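Local structure of annexin B22 (Schistosoma mansoni, 4MDU) at residues 54-59 and 348-353; 63-68 and 360-365; 89-92 and 98-101; 102-107 and 308-313. The protein binds acidic phospholipid membranes in a calcium-dependent manner, aggregates liposomes when calcium is present, and takes part in worm reproduction and host-parasite interaction. One frame throughout, in Å; residues are numbered along the deposited sequence.

Contact 1: residues 54-59 and 348-353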
loop_
_atom_site.group_PDB
_atom_site.type_symbol
_atom_site.label_atom_id
_atom_site.label_comp_id
_atom_site.label_asym_id
_atom_site.label_seq_id
_atom_site.Cartn_x
_atom_site.Cartn_y
_atom_site.Cartn_z
ATOM N N THR B 54 -18.436 -32.737 19.689
ATOM C CA THR B 54 -18.883 -31.885 18.591
ATOM C C THR B 54 -18.482 -32.421 17.225
ATOM O O THR B 54 -17.302 -32.625 16.950
ATOM C CB THR B 54 -18.349 -30.446 18.726
ATOM O OG1 THR B 54 -19.137 -29.732 19.687
ATOM C CG2 THR B 54 -18.427 -29.724 17.388
ATOM N N ASN B 55 -19.479 -32.644 16.375
ATOM C CA ASN B 55 -19.241 -33.129 15.021
ATOM C C ASN B 55 -18.959 -31.975 14.071
ATOM O O ASN B 55 -19.876 -31.441 13.444
ATOM C CB ASN B 55 -20.441 -33.933 14.517
ATOM C CG ASN B 55 -20.176 -34.602 13.169
ATOM O OD1 ASN B 55 -21.002 -35.365 12.669
ATOM N ND2 ASN B 55 -19.012 -34.326 12.584
ATOM N N GLU B 56 -17.689 -31.600 13.956
ATOM C CA GLU B 56 -17.307 -30.440 13.150
ATOM C C GLU B 56 -17.663 -30.590 11.674
ATOM O O GLU B 56 -18.176 -29.652 11.065
ATOM C CB GLU B 56 -15.819 -30.125 13.307
ATOM C CG GLU B 56 -15.361 -30.065 14.758
ATOM C CD GLU B 56 -14.881 -31.418 15.288
ATOM O OE1 GLU B 56 -14.415 -32.256 14.481
ATOM O OE2 GLU B 56 -14.968 -31.633 16.516
ATOM N N LEU B 57 -17.396 -31.763 11.105
ATOM C CA LEU B 57 -17.697 -32.011 9.696
ATOM C C LEU B 57 -19.172 -31.798 9.372
ATOM O O LEU B 57 -19.512 -31.271 8.311
ATOM C CB LEU B 57 -17.248 -33.409 9.265
ATOM C CG LEU B 57 -15.730 -33.606 9.243
ATOM C CD1 LEU B 57 -15.352 -35.021 8.799
ATOM C CD2 LEU B 57 -15.067 -32.572 8.348
ATOM N N ALA B 58 -20.044 -32.206 10.287
ATOM C CA ALA B 58 -21.482 -32.007 10.113
ATOM C C ALA B 58 -21.834 -30.523 10.055
ATOM O O ALA B 58 -22.610 -30.083 9.205
ATOM C CB ALA B 58 -22.251 -32.684 11.240
ATOM N N ILE B 59 -21.259 -29.761 10.976
ATOM C CA ILE B 59 -21.502 -28.341 11.043
ATOM C C ILE B 59 -21.010 -27.668 9.762
ATOM O O ILE B 59 -21.736 -26.889 9.140
ATOM C CB ILE B 59 -20.801 -27.711 12.269
ATOM C CG1 ILE B 59 -21.333 -28.327 13.562
ATOM C CG2 ILE B 59 -20.987 -26.193 12.287
ATOM C CD1 ILE B 59 -20.942 -27.551 14.822
ATOM N N SER B 348 -4.834 -24.422 8.349
ATOM C CA SER B 348 -5.127 -25.793 8.764
ATOM C C SER B 348 -6.290 -25.894 9.728
ATOM O O SER B 348 -6.988 -24.917 9.994
ATOM C CB SER B 348 -3.895 -26.504 9.334
ATOM O OG SER B 348 -3.355 -25.795 10.417
ATOM N N GLY B 349 -6.512 -27.101 10.221
ATOM C CA GLY B 349 -7.566 -27.354 11.178
ATOM C C GLY B 349 -8.934 -27.300 10.532
ATOM O O GLY B 349 -9.057 -27.356 9.316
ATOM N N ASP B 350 -9.964 -27.205 11.367
ATOM C CA ASP B 350 -11.337 -27.135 10.916
ATOM C C ASP B 350 -11.618 -25.842 10.140
ATOM O O ASP B 350 -12.574 -25.744 9.379
ATOM C CB ASP B 350 -12.246 -27.267 12.132
ATOM C CG ASP B 350 -12.204 -28.665 12.708
ATOM O OD1 ASP B 350 -12.014 -29.597 11.908
ATOM O OD2 ASP B 350 -12.355 -28.838 13.932
ATOM N N TYR B 351 -10.763 -24.859 10.359
ATOM C CA TYR B 351 -10.775 -23.610 9.638
ATOM C C TYR B 351 -10.443 -23.901 8.175
ATOM O O TYR B 351 -11.237 -23.606 7.282
ATOM C CB TYR B 351 -9.757 -22.677 10.305
ATOM C CG TYR B 351 -9.326 -21.474 9.523
ATOM C CD1 TYR B 351 -10.253 -20.534 9.079
ATOM C CD2 TYR B 351 -7.987 -21.239 9.279
ATOM C CE1 TYR B 351 -9.852 -19.426 8.378
ATOM C CE2 TYR B 351 -7.572 -20.130 8.579
ATOM C CZ TYR B 351 -8.514 -19.225 8.126
ATOM O OH TYR B 351 -8.110 -18.106 7.429
ATOM N N ARG B 352 -9.283 -24.506 7.935
ATOM C CA ARG B 352 -8.905 -24.919 6.581
ATOM C C ARG B 352 -10.046 -25.689 5.920
ATOM O O ARG B 352 -10.433 -25.421 4.774
ATOM C CB ARG B 352 -7.646 -25.799 6.619
ATOM C CG ARG B 352 -7.462 -26.686 5.382
ATOM C CD ARG B 352 -6.013 -27.089 5.195
ATOM N NE ARG B 352 -5.553 -27.980 6.253
ATOM C CZ ARG B 352 -4.294 -28.388 6.384
ATOM N NH1 ARG B 352 -3.377 -27.994 5.501
ATOM N NH2 ARG B 352 -3.957 -29.199 7.386
ATOM N N ARG B 353 -10.590 -26.641 6.664
ATOM C CA ARG B 353 -11.639 -27.504 6.152
ATOM C C ARG B 353 -12.859 -26.671 5.772
ATOM O O ARG B 353 -13.461 -26.874 4.715
ATOM C CB ARG B 353 -12.003 -28.549 7.203
ATOM C CG ARG B 353 -12.912 -29.660 6.709
ATOM C CD ARG B 353 -12.160 -30.673 5.829
ATOM N NE ARG B 353 -12.882 -30.793 4.579
ATOM C CZ ARG B 353 -12.384 -30.547 3.375
ATOM N NH1 ARG B 353 -11.109 -30.223 3.196
ATOM N NH2 ARG B 353 -13.179 -30.683 2.331
#
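Glu-56, a ligand of a calcium site in the predicted first annexin repeat, meets Asp-350 of the predicted fourth repeat through its methylenes. Asp-350 OD2 lies 3.4 Å from Glu-56 CG and 3.7 Å from Glu-56 CB, alongside the aliphatic part of the chain. The glutamate bends at chi2 (90°), which turns its carboxylate back from the aspartate: Glu-56 OE1 stays 4.0 Å from Asp-350 OD2. The two carboxylate planes are only 17° from parallel. Two acidic groups so near each other probably raise the local negative potential. Near their N-terminal ends, helices 56-63 and 349-358 thus come together across the annexin repeats, and Phe-98 of helix 96-106 packs against both acidic side chains. One residue on in helix 56-63 and one turn on in helix 349-358, the contact becomes apolar and looser, with Leu-57 CD2 resting 4.0 Å from Arg-353 CG. The arginine sends CG anti to its own N (chi1 -170°), which brings the methylene toward the leucine, and then bends at chi2 and chi3. Its guanidinium is carried beyond the leucine to a salt bridge with Glu-361.

Contact 2: residues 63-68 and 360-365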
loop_
_atom_site.group_PDB
_atom_site.type_symbol
_atom_site.label_atom_id
_atom_site.label_comp_id
_atom_site.label_asym_id
_atom_site.label_seq_id
_atom_site.Cartn_x
_atom_site.Cartn_y
_atom_site.Cartn_z
ATOM N N LEU B 63 -23.302 -25.249 7.010
ATOM C CA LEU B 63 -23.114 -23.805 7.028
ATOM C C LEU B 63 -22.230 -23.293 5.900
ATOM O O LEU B 63 -22.533 -22.260 5.306
ATOM C CB LEU B 63 -22.565 -23.363 8.386
ATOM C CG LEU B 63 -23.520 -23.583 9.563
ATOM C CD1 LEU B 63 -22.826 -23.293 10.888
ATOM C CD2 LEU B 63 -24.779 -22.720 9.396
ATOM N N ALA B 64 -21.153 -24.015 5.593
ATOM C CA ALA B 64 -20.269 -23.647 4.482
ATOM C C ALA B 64 -20.782 -24.133 3.113
ATOM O O ALA B 64 -20.092 -23.992 2.091
ATOM C CB ALA B 64 -18.852 -24.154 4.733
ATOM N N ARG B 65 -21.971 -24.726 3.100
ATOM C CA ARG B 65 -22.644 -25.069 1.841
ATOM C C ARG B 65 -24.001 -24.368 1.644
ATOM O O ARG B 65 -24.822 -24.820 0.854
ATOM C CB ARG B 65 -22.819 -26.581 1.713
ATOM C CG ARG B 65 -21.495 -27.378 1.614
ATOM C CD ARG B 65 -20.571 -26.827 0.515
ATOM N NE ARG B 65 -21.255 -26.702 -0.766
ATOM C CZ ARG B 65 -20.902 -25.853 -1.727
ATOM N NH1 ARG B 65 -19.849 -25.054 -1.568
ATOM N NH2 ARG B 65 -21.603 -25.802 -2.857
ATOM N N ARG B 66 -24.229 -23.267 2.352
ATOM C CA ARG B 66 -25.471 -22.489 2.211
ATOM C C ARG B 66 -25.157 -21.019 1.936
ATOM O O ARG B 66 -24.117 -20.522 2.354
ATOM C CB ARG B 66 -26.317 -22.588 3.488
ATOM C CG ARG B 66 -26.653 -24.020 3.947
ATOM C CD ARG B 66 -27.781 -24.672 3.118
ATOM N NE ARG B 66 -28.159 -25.964 3.695
ATOM C CZ ARG B 66 -27.587 -27.125 3.368
ATOM N NH1 ARG B 66 -26.635 -27.150 2.437
ATOM N NH2 ARG B 66 -27.965 -28.257 3.962
ATOM N N THR B 67 -26.055 -20.312 1.248
ATOM C CA THR B 67 -25.847 -18.891 1.032
ATOM C C THR B 67 -26.110 -18.168 2.341
ATOM O O THR B 67 -26.677 -18.743 3.283
ATOM C CB THR B 67 -26.836 -18.331 0.024
ATOM O OG1 THR B 67 -28.139 -18.345 0.613
ATOM C CG2 THR B 67 -26.851 -19.160 -1.242
ATOM N N ASN B 68 -25.693 -16.910 2.398
ATOM C CA ASN B 68 -25.968 -16.058 3.548
ATOM C C ASN B 68 -27.464 -16.037 3.916
ATOM O O ASN B 68 -27.829 -16.222 5.073
ATOM C CB ASN B 68 -25.466 -14.638 3.287
ATOM C CG ASN B 68 -25.840 -13.676 4.401
ATOM O OD1 ASN B 68 -25.243 -13.701 5.473
ATOM N ND2 ASN B 68 -26.819 -12.810 4.144
ATOM N N GLY B 360 -16.237 -25.717 -2.492
ATOM C CA GLY B 360 -16.879 -26.889 -3.058
ATOM C C GLY B 360 -16.269 -28.239 -2.709
ATOM O O GLY B 360 -16.852 -29.290 -3.007
ATOM N N GLU B 361 -15.101 -28.242 -2.080
ATOM C CA GLU B 361 -14.473 -29.524 -1.753
ATOM C C GLU B 361 -15.021 -30.111 -0.457
ATOM O O GLU B 361 -14.432 -29.935 0.601
ATOM C CB GLU B 361 -12.942 -29.429 -1.683
ATOM C CG GLU B 361 -12.287 -30.829 -1.580
ATOM C CD GLU B 361 -10.931 -30.825 -0.901
ATOM O OE1 GLU B 361 -10.778 -30.144 0.136
ATOM O OE2 GLU B 361 -10.024 -31.524 -1.400
ATOM N N ILE B 362 -16.145 -30.812 -0.550
ATOM C CA ILE B 362 -16.775 -31.436 0.610
ATOM C C ILE B 362 -16.108 -32.768 0.970
ATOM O O ILE B 362 -15.941 -33.633 0.110
ATOM C CB ILE B 362 -18.273 -31.731 0.348
ATOM C CG1 ILE B 362 -19.097 -30.440 0.331
ATOM C CG2 ILE B 362 -18.820 -32.669 1.416
ATOM C CD1 ILE B 362 -18.384 -29.252 -0.270
ATOM N N TYR B 363 -15.746 -32.939 2.239
ATOM C CA TYR B 363 -15.330 -34.251 2.724
ATOM C C TYR B 363 -16.361 -34.816 3.691
ATOM O O TYR B 363 -16.654 -34.217 4.728
ATOM C CB TYR B 363 -13.960 -34.190 3.387
ATOM N N ASN B 364 -16.917 -35.968 3.336
ATOM C CA ASN B 364 -17.909 -36.629 4.171
ATOM C C ASN B 364 -17.254 -37.501 5.234
ATOM O O ASN B 364 -16.073 -37.848 5.124
ATOM C CB ASN B 364 -18.860 -37.463 3.312
ATOM C CG ASN B 364 -20.263 -36.894 3.284
ATOM O OD1 ASN B 364 -20.706 -36.266 4.249
ATOM N ND2 ASN B 364 -20.973 -37.109 2.177
ATOM N N GLN B 365 -18.028 -37.846 6.261
ATOM C CA GLN B 365 -17.541 -38.665 7.367
ATOM C C GLN B 365 -17.823 -40.154 7.155
ATOM O O GLN B 365 -17.938 -40.620 6.021
ATOM C CB GLN B 365 -18.144 -38.192 8.698
ATOM C CG GLN B 365 -19.638 -37.883 8.658
#
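Arg-65 and Gly-360 mark the closest backbone approach, 7.8 Å between their CA atoms, where the type I turn from Leu-63 to Arg-66 faces the Schellman motif that ends helix 349-358. Gly-360 has the positive phi (115°) of that motif, where a side chain would collide with the preceding carbonyl oxygen. Arg-65 bridges the gap with a chain bent at both chi2 and chi3. Its methylenes run obliquely across the end of Ile-362: Arg-65 CD is 3.4 Å from Ile-362 CD1 and 3.9 Å from Ile-362 CG1. Ile-362 starts off to one side of the arginine, and it is the CG1-CD1 branch, rather than CG2, that closes the distance. Beyond the methylenes, Arg-65 NH1 passes 3.8 Å from Gly-360 N, a packing contact between two nitrogens. The guanidinium finds its acceptors in main-chain carbonyls: NH1 donates to Val-357 O in the last turn of helix 349-358, and NH2 to Thr-29 O. In the annexin fold this ties the linker between helices 56-63 and 68-82 of the predicted first repeat to the end of the predicted fourth repeat and the tail that follows it, away from the calcium sites. Arg-66 turns the other way, to a salt bridge with Asp-41, while Arg-66 NH1 makes a weak bond of 3.3 Å to Arg-65 O. On the opposing segment an inverse gamma turn centred on Glu-361, with a weak bond from Ile-362 N to Gly-360 O, turns the tail, and Ile-362 packs also on Val-357 and Asn-61.

Contact 3: residues 89-92 and 98-101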
loop_
_atom_site.group_PDB
_atom_site.type_symbol
_atom_site.label_atom_id
_atom_site.label_comp_id
_atom_site.label_asym_id
_atom_site.label_seq_id
_atom_site.Cartn_x
_atom_site.Cartn_y
_atom_site.Cartn_z
ATOM N N ASP B 89 -24.472 -20.930 20.600
ATOM C CA ASP B 89 -24.257 -22.361 20.732
ATOM C C ASP B 89 -23.054 -22.833 19.923
ATOM O O ASP B 89 -22.325 -23.732 20.346
ATOM C CB ASP B 89 -25.518 -23.140 20.353
ATOM C CG ASP B 89 -26.564 -23.103 21.443
ATOM O OD1 ASP B 89 -26.201 -22.750 22.585
ATOM O OD2 ASP B 89 -27.740 -23.428 21.165
ATOM N N LEU B 90 -22.839 -22.227 18.762
ATOM C CA LEU B 90 -21.647 -22.561 17.993
ATOM C C LEU B 90 -20.407 -22.040 18.701
ATOM O O LEU B 90 -19.387 -22.724 18.749
ATOM C CB LEU B 90 -21.715 -22.015 16.569
ATOM C CG LEU B 90 -22.762 -22.648 15.659
ATOM C CD1 LEU B 90 -22.789 -21.913 14.334
ATOM C CD2 LEU B 90 -22.460 -24.111 15.461
ATOM N N LYS B 91 -20.495 -20.832 19.251
ATOM C CA LYS B 91 -19.341 -20.262 19.939
ATOM C C LYS B 91 -18.943 -21.081 21.163
ATOM O O LYS B 91 -17.761 -21.328 21.402
ATOM C CB LYS B 91 -19.578 -18.803 20.324
ATOM C CG LYS B 91 -18.725 -17.823 19.523
ATOM C CD LYS B 91 -18.815 -16.403 20.075
ATOM C CE LYS B 91 -18.135 -16.278 21.437
ATOM N NZ LYS B 91 -16.657 -16.502 21.372
ATOM N N SER B 92 -19.926 -21.522 21.934
ATOM C CA SER B 92 -19.598 -22.255 23.142
ATOM C C SER B 92 -19.200 -23.713 22.855
ATOM O O SER B 92 -18.582 -24.370 23.689
ATOM C CB SER B 92 -20.739 -22.158 24.154
ATOM O OG SER B 92 -21.929 -22.693 23.622
ATOM N N PHE B 98 -11.473 -22.282 14.182
ATOM C CA PHE B 98 -12.733 -22.816 13.733
ATOM C C PHE B 98 -13.850 -21.891 14.195
ATOM O O PHE B 98 -14.697 -21.489 13.401
ATOM C CB PHE B 98 -12.945 -24.210 14.291
ATOM C CG PHE B 98 -14.128 -24.912 13.712
ATOM C CD1 PHE B 98 -14.530 -24.659 12.414
ATOM C CD2 PHE B 98 -14.835 -25.836 14.464
ATOM C CE1 PHE B 98 -15.621 -25.301 11.882
ATOM C CE2 PHE B 98 -15.929 -26.488 13.935
ATOM C CZ PHE B 98 -16.323 -26.221 12.643
ATOM N N ARG B 99 -13.846 -21.547 15.479
ATOM C CA ARG B 99 -14.841 -20.611 16.010
ATOM C C ARG B 99 -14.816 -19.274 15.254
ATOM O O ARG B 99 -15.863 -18.736 14.902
ATOM C CB ARG B 99 -14.639 -20.394 17.511
ATOM C CG ARG B 99 -15.703 -19.532 18.158
ATOM C CD ARG B 99 -15.799 -19.796 19.657
ATOM N NE ARG B 99 -14.682 -19.223 20.409
ATOM C CZ ARG B 99 -14.571 -19.268 21.736
ATOM N NH1 ARG B 99 -15.499 -19.871 22.466
ATOM N NH2 ARG B 99 -13.525 -18.717 22.335
ATOM N N LYS B 100 -13.621 -18.751 15.002
ATOM C CA LYS B 100 -13.473 -17.518 14.239
ATOM C C LYS B 100 -14.226 -17.601 12.912
ATOM O O LYS B 100 -15.074 -16.768 12.606
ATOM C CB LYS B 100 -11.998 -17.235 13.957
ATOM C CG LYS B 100 -11.344 -16.247 14.884
ATOM C CD LYS B 100 -10.641 -16.941 16.030
ATOM C CE LYS B 100 -9.917 -15.925 16.903
ATOM N NZ LYS B 100 -9.044 -15.042 16.075
ATOM N N VAL B 101 -13.923 -18.617 12.119
ATOM C CA VAL B 101 -14.496 -18.664 10.793
ATOM C C VAL B 101 -16.003 -18.908 10.893
ATOM O O VAL B 101 -16.789 -18.384 10.094
ATOM C CB VAL B 101 -13.779 -19.701 9.887
ATOM C CG1 VAL B 101 -14.055 -21.115 10.360
ATOM C CG2 VAL B 101 -14.212 -19.516 8.433
#
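The guanidinium of Arg-99 carries the ammonium of Lys-91 over one face: Lys-91 NZ hovers over the middle of the group, 3.4 Å from its plane and 3.5 Å from both Arg-99 CZ and Arg-99 NE. At the edge, in the plane of the group, lies the carbonyl carbon of the same lysine. There Arg-99 NH1 donates to Lys-91 O across 2.9 Å, in a nearly straight bond (N-H...O 170°). The oxygen is almost exactly in the guanidinium plane, whereas the donor stands well above the carbonyl plane, 42° out of it. One residue therefore supplies both the acceptor at the rim and the charge over the face. Arg-99 leaves its backbone extended, CG anti to N (chi1 -175°), and bends at chi3 to present NH1 to the carbonyl; on the way Arg-99 CD packs 3.5 Å from Lys-91 CG. The lysine bends at chi3 and chi4, curling its tip back above the arginine, while its CG also touches Cys-103. The bond joins helix 86-93, close to its C-terminal end, to helix 96-106 of the same predicted annexin repeat, across a short link that begins just after the calcium ligand Asp-93, the last residue of helix 86-93. Carbonyls near a helix C-terminus lie at the negative end of the helix dipole, which would favour a cationic donor. The ammonium over the face has no such compensation from Arg-99: both groups are donors and normally positive, so their closeness is probably unfavourable, perhaps softened by solvent around the exposed lysine and depressing its proton affinity.

Contact 4: residues 102-107 and 308-313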
loop_
_atom_site.group_PDB
_atom_site.type_symbol
_atom_site.label_atom_id
_atom_site.label_comp_id
_atom_site.label_asym_id
_atom_site.label_seq_id
_atom_site.Cartn_x
_atom_site.Cartn_y
_atom_site.Cartn_z
ATOM N N LEU B 102 -16.410 -19.685 11.889
ATOM C CA LEU B 102 -17.830 -19.931 12.103
ATOM C C LEU B 102 -18.576 -18.628 12.422
ATOM O O LEU B 102 -19.737 -18.452 12.054
ATOM C CB LEU B 102 -18.052 -20.926 13.231
ATOM C CG LEU B 102 -17.858 -22.405 12.901
ATOM C CD1 LEU B 102 -18.141 -23.269 14.126
ATOM C CD2 LEU B 102 -18.743 -22.819 11.734
ATOM N N CYS B 103 -17.910 -17.715 13.112
ATOM C CA CYS B 103 -18.580 -16.494 13.492
ATOM C C CYS B 103 -18.730 -15.585 12.283
ATOM O O CYS B 103 -19.760 -14.959 12.120
ATOM C CB CYS B 103 -17.875 -15.791 14.652
ATOM S SG CYS B 103 -18.244 -16.525 16.280
ATOM N N GLN B 104 -17.720 -15.530 11.423
ATOM C CA GLN B 104 -17.848 -14.733 10.206
ATOM C C GLN B 104 -19.020 -15.260 9.393
ATOM O O GLN B 104 -19.813 -14.500 8.855
ATOM C CB GLN B 104 -16.554 -14.776 9.393
ATOM C CG GLN B 104 -15.370 -14.218 10.161
ATOM C CD GLN B 104 -15.656 -12.833 10.700
ATOM O OE1 GLN B 104 -15.872 -11.889 9.931
ATOM N NE2 GLN B 104 -15.676 -12.699 12.029
ATOM N N LEU B 105 -19.144 -16.580 9.367
ATOM C CA LEU B 105 -20.158 -17.277 8.592
ATOM C C LEU B 105 -21.624 -17.151 9.074
ATOM O O LEU B 105 -22.515 -16.978 8.239
ATOM C CB LEU B 105 -19.738 -18.749 8.477
ATOM C CG LEU B 105 -20.074 -19.661 7.295
ATOM C CD1 LEU B 105 -19.936 -19.016 5.909
ATOM C CD2 LEU B 105 -19.198 -20.902 7.402
ATOM N N ILE B 106 -21.914 -17.266 10.377
ATOM C CA ILE B 106 -23.338 -17.237 10.774
ATOM C C ILE B 106 -23.888 -15.838 10.973
ATOM O O ILE B 106 -25.057 -15.681 11.304
ATOM C CB ILE B 106 -23.708 -18.011 12.076
ATOM C CG1 ILE B 106 -22.549 -18.005 13.036
ATOM C CG2 ILE B 106 -24.352 -19.387 11.776
ATOM C CD1 ILE B 106 -22.213 -16.646 13.479
ATOM N N VAL B 107 -23.037 -14.837 10.811
ATOM C CA VAL B 107 -23.463 -13.457 10.916
ATOM C C VAL B 107 -23.906 -12.948 9.549
ATOM O O VAL B 107 -23.293 -13.280 8.537
ATOM C CB VAL B 107 -22.336 -12.598 11.506
ATOM C CG1 VAL B 107 -22.475 -11.165 11.074
ATOM C CG2 VAL B 107 -22.350 -12.723 13.031
ATOM N N LYS B 308 -5.613 -14.251 11.939
ATOM C CA LYS B 308 -5.124 -12.958 12.378
ATOM C C LYS B 308 -5.391 -11.918 11.288
ATOM O O LYS B 308 -5.428 -10.715 11.554
ATOM C CB LYS B 308 -3.627 -13.040 12.718
ATOM C CG LYS B 308 -3.302 -13.973 13.885
ATOM C CD LYS B 308 -1.809 -13.967 14.238
ATOM N N ASP B 309 -5.565 -12.398 10.057
ATOM C CA ASP B 309 -5.996 -11.557 8.946
ATOM C C ASP B 309 -7.244 -12.167 8.337
ATOM O O ASP B 309 -7.214 -13.319 7.885
ATOM C CB ASP B 309 -4.917 -11.440 7.870
ATOM C CG ASP B 309 -5.210 -10.314 6.884
ATOM O OD1 ASP B 309 -4.848 -9.165 7.206
ATOM O OD2 ASP B 309 -5.795 -10.570 5.798
ATOM N N TYR B 310 -8.327 -11.388 8.297
ATOM C CA TYR B 310 -9.635 -11.926 7.946
ATOM C C TYR B 310 -9.922 -11.923 6.464
ATOM O O TYR B 310 -10.953 -12.447 6.040
ATOM C CB TYR B 310 -10.730 -11.158 8.675
ATOM C CG TYR B 310 -11.004 -11.685 10.051
ATOM C CD1 TYR B 310 -12.222 -12.264 10.355
ATOM C CD2 TYR B 310 -10.040 -11.618 11.044
ATOM C CE1 TYR B 310 -12.487 -12.754 11.618
ATOM C CE2 TYR B 310 -10.290 -12.114 12.313
ATOM C CZ TYR B 310 -11.520 -12.677 12.596
ATOM O OH TYR B 310 -11.794 -13.169 13.854
ATOM N N ALA B 311 -9.001 -11.366 5.676
ATOM C CA ALA B 311 -9.237 -11.167 4.245
ATOM C C ALA B 311 -9.545 -12.456 3.484
ATOM O O ALA B 311 -10.501 -12.513 2.703
ATOM C CB ALA B 311 -8.064 -10.403 3.592
ATOM N N LEU B 312 -8.748 -13.493 3.733
ATOM C CA LEU B 312 -8.915 -14.757 3.028
ATOM C C LEU B 312 -10.297 -15.330 3.223
ATOM O O LEU B 312 -10.975 -15.693 2.253
ATOM C CB LEU B 312 -7.870 -15.788 3.478
ATOM C CG LEU B 312 -8.048 -17.177 2.862
ATOM C CD1 LEU B 312 -7.983 -17.142 1.338
ATOM C CD2 LEU B 312 -6.975 -18.141 3.412
ATOM N N MET B 313 -10.716 -15.432 4.482
ATOM C CA MET B 313 -12.038 -15.982 4.768
ATOM C C MET B 313 -13.168 -15.008 4.346
ATOM O O MET B 313 -14.211 -15.450 3.870
ATOM C CB MET B 313 -12.160 -16.457 6.240
ATOM C CG MET B 313 -12.249 -15.367 7.303
ATOM S SD MET B 313 -12.491 -16.001 8.994
ATOM C CE MET B 313 -10.814 -15.938 9.587
#
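Gln-104 sets its amide against one edge of the Tyr-310 ring, the two planes 81° apart, and this is the tight part of the contact. Gln-104 NE2 comes to 3.2 Å from Tyr-310 CE1, near the ring plane, and the amide carbon CD of Gln-104 lies 3.3 Å from the same CE1. A bend at chi2 (-53°) swings the amide round so that it crosses the ring edge at about a right angle. Behind it the contact is made by the methylene alone, Gln-104 CG lying 3.6 Å from Met-313 SD. Met-313 also places its CE methyl 4.0 Å above one face of the Tyr-310 ring, toward the rim, so that tyrosine and methionine form one surface for the glutamine. The amide oxygen makes the looser approach, Gln-104 OE1 standing 3.7 Å from Tyr-310 CD1. Gln-104 and Tyr-310 are both partly exposed to solvent, whereas Met-313 is buried. Helix 96-106 is thereby joined to the beginning of helix 311-320, where Asp-309 OD2 weakly caps Ala-311 N. Helix 349-358 lies against both partners, touching Leu-105 through Thr-354 and Met-313 through Tyr-351 and Leu-355, while helix 86-93 meets Ile-106 through Leu-90.

In the fold
Contacts 1 and 4 join the predicted first annexin repeat to the predicted fourth, and contact 2 joins the first to the end of the fourth and the tail that follows; contact 3 stays within the first. Contact 4 lies deepest, about 12 Å between its centre and that of the chain, and includes the one buried residue among those that touch across the contacts, a methionine; the other three are surface contacts. Contacts 3 and 4 share helix 96-106, which contact 1 meets through Phe-98 and Val-101. Contacts 1 and 2 adjoin through the Arg-353 to Glu-361 salt bridge. The chemistry differs: paired acids in contact 1, arginine methylenes over isoleucine in contact 2, an arginine-to-carbonyl bond beside a second basic group in contact 3, and amide, ring and sulfur packing further in.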